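Local coordinates for protein o-succinylbenzoate synthase (Synechococcus elongatus, PDB 2OZT) that converts 2-succinyl-6-hydroxy-2,4-cyclohexadiene-1-carboxylate to 2-succinylbenzoate with the help of a divalent metal ion, a dehydration step on the way to phylloquinone, at residues S29-R34 / E56-D61. Numbering follows the deposited sequence.
Sequences SGIYLR and ETLNAD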
loop_
_atom_site.group_PDB
_atom_site.type_symbol
_atom_site.label_atom_id
_atom_site.label_comp_id
_atom_site.label_asym_id
_atom_site.label_seq_id
_atom_site.Cartn_x
_atom_site.Cartn_y
_atom_site.Cartn_z
ATOM N N SER A 29 -13.360 5.594 -5.264
ATOM C CA SER A 29 -13.458 6.395 -6.503
ATOM C C SER A 29 -12.046 6.684 -7.000
ATOM O O SER A 29 -11.073 6.628 -6.239
ATOM C CB SER A 29 -14.185 7.694 -6.228
ATOM O OG SER A 29 -15.538 7.410 -5.867
ATOM N N GLY A 30 -11.947 7.025 -8.286
ATOM C CA GLY A 30 -10.635 7.390 -8.875
ATOM C C GLY A 30 -10.825 7.787 -10.301
ATOM O O GLY A 30 -11.960 8.020 -10.754
ATOM N N ILE A 31 -9.699 7.862 -11.004
ATOM C CA ILE A 31 -9.688 8.226 -12.420
ATOM C C ILE A 31 -8.936 7.177 -13.180
ATOM O O ILE A 31 -7.854 6.721 -12.744
ATOM C CB ILE A 31 -8.953 9.529 -12.572
ATOM C CG1 ILE A 31 -9.778 10.711 -12.035
ATOM C CG2 ILE A 31 -8.598 9.802 -14.040
ATOM C CD1 ILE A 31 -8.888 11.947 -11.786
ATOM N N TYR A 32 -9.505 6.783 -14.322
ATOM C CA TYR A 32 -8.731 5.996 -15.316
ATOM C C TYR A 32 -8.288 6.874 -16.465
ATOM O O TYR A 32 -9.051 7.705 -16.952
ATOM C CB TYR A 32 -9.555 4.853 -15.886
ATOM C CG TYR A 32 -9.971 3.828 -14.863
ATOM C CD1 TYR A 32 -9.046 3.299 -13.972
ATOM C CD2 TYR A 32 -11.286 3.382 -14.782
ATOM C CE1 TYR A 32 -9.411 2.383 -13.033
ATOM C CE2 TYR A 32 -11.668 2.429 -13.829
ATOM C CZ TYR A 32 -10.704 1.920 -12.982
ATOM O OH TYR A 32 -11.067 0.979 -12.026
ATOM N N LEU A 33 -7.037 6.667 -16.883
ATOM C CA LEU A 33 -6.446 7.381 -18.020
ATOM C C LEU A 33 -6.284 6.405 -19.163
ATOM O O LEU A 33 -5.861 5.282 -18.959
ATOM C CB LEU A 33 -5.030 7.855 -17.701
ATOM C CG LEU A 33 -4.921 8.803 -16.506
ATOM C CD1 LEU A 33 -3.462 9.077 -16.160
ATOM C CD2 LEU A 33 -5.650 10.105 -16.705
ATOM N N ARG A 34 -6.604 6.889 -20.373
ATOM C CA ARG A 34 -6.355 6.107 -21.613
ATOM C C ARG A 34 -5.566 6.961 -22.582
ATOM O O ARG A 34 -6.040 8.022 -22.955
ATOM C CB ARG A 34 -7.680 5.672 -22.207
ATOM C CG ARG A 34 -7.505 4.824 -23.515
ATOM C CD ARG A 34 -8.857 4.509 -24.111
ATOM N NE ARG A 34 -8.826 3.591 -25.279
ATOM C CZ ARG A 34 -8.577 3.970 -26.530
ATOM N NH1 ARG A 34 -8.258 5.222 -26.839
ATOM N NH2 ARG A 34 -8.591 3.041 -27.490
ATOM N N GLU A 56 -3.647 14.833 -0.797
ATOM C CA GLU A 56 -4.167 14.824 -2.172
ATOM C C GLU A 56 -5.630 14.389 -2.163
ATOM O O GLU A 56 -6.022 13.421 -1.466
ATOM C CB GLU A 56 -3.345 13.837 -3.012
ATOM C CG GLU A 56 -3.829 13.695 -4.447
ATOM C CD GLU A 56 -2.850 12.823 -5.255
ATOM O OE1 GLU A 56 -2.177 11.983 -4.618
ATOM O OE2 GLU A 56 -2.808 12.946 -6.512
ATOM N N THR A 57 -6.449 15.112 -2.926
ATOM C CA THR A 57 -7.862 14.749 -3.080
ATOM C C THR A 57 -8.173 14.423 -4.535
ATOM O O THR A 57 -7.543 14.933 -5.440
ATOM C CB THR A 57 -8.813 15.898 -2.647
ATOM O OG1 THR A 57 -8.622 17.023 -3.521
ATOM C CG2 THR A 57 -8.544 16.287 -1.160
ATOM N N LEU A 58 -9.161 13.569 -4.738
ATOM C CA LEU A 58 -9.574 13.244 -6.078
ATOM C C LEU A 58 -10.013 14.524 -6.776
ATOM O O LEU A 58 -9.754 14.710 -7.985
ATOM C CB LEU A 58 -10.698 12.228 -6.062
ATOM C CG LEU A 58 -11.128 11.753 -7.450
ATOM C CD1 LEU A 58 -9.952 11.088 -8.185
ATOM C CD2 LEU A 58 -12.318 10.798 -7.357
ATOM N N ASN A 59 -10.696 15.426 -6.083
ATOM C CA ASN A 59 -11.086 16.688 -6.761
ATOM C C ASN A 59 -9.913 17.467 -7.294
ATOM O O ASN A 59 -9.986 18.060 -8.403
ATOM C CB ASN A 59 -11.911 17.561 -5.807
ATOM C CG ASN A 59 -13.300 17.013 -5.588
ATOM O OD1 ASN A 59 -13.736 16.055 -6.230
ATOM N ND2 ASN A 59 -14.008 17.605 -4.612
ATOM N N ALA A 60 -8.807 17.465 -6.578
ATOM C CA ALA A 60 -7.625 18.162 -7.056
ATOM C C ALA A 60 -7.012 17.449 -8.279
ATOM O O ALA A 60 -6.490 18.099 -9.208
ATOM C CB ALA A 60 -6.588 18.262 -5.913
ATOM N N ASP A 61 -7.060 16.118 -8.307
ATOM C CA ASP A 61 -6.565 15.348 -9.451
ATOM C C ASP A 61 -7.446 15.624 -10.685
ATOM O O ASP A 61 -6.957 15.700 -11.842
ATOM C CB ASP A 61 -6.605 13.862 -9.145
ATOM C CG ASP A 61 -5.597 13.456 -8.066
ATOM O OD1 ASP A 61 -4.505 14.064 -7.988
ATOM O OD2 ASP A 61 -5.904 12.494 -7.346
#
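Leu-58 extends its CG anti to the backbone N (chi1 -176°), carrying both methyls from the first turn of helix 58-67 onto strand 23-36, while Ile-31 sets CG1 beside its own backbone N (chi1 -72°) and an extended chi2 (162°) carries CD1 onward to Leu-58 CD1. This is helix-on-sheet packing in the N-terminal capping domain of the enolase superfamily, well away from the metal site of the barrel. The two leucine methyls straddle Gly-30, CD2 reaching back to Ser-29 CB at 3.8 Å and CD1 resting equally near Gly-30 CA. CD1 also touches Ile-31 CD1 at 3.9 Å, the two side chains crossing at a slant. With an alanine in place of Leu-58, Ser-29 CB and the Gly-30 backbone would probably lose their partner and Ile-31 CD1 its leucine neighbour, leaving it Asp-61 CB from the helix segment and a gap under the helix start. That start is capped by Thr-57, whose OG1 accepts from Ala-60 N at 3.1 Å. Around the contact, Trp-7 packs on Ile-31, and Pro-49 and Ala-87 on Asp-61. One turn along the helix, Asp-61 joins through carbon rather than carboxylate: its CB lies 4.0 Å from Ile-31 CD1.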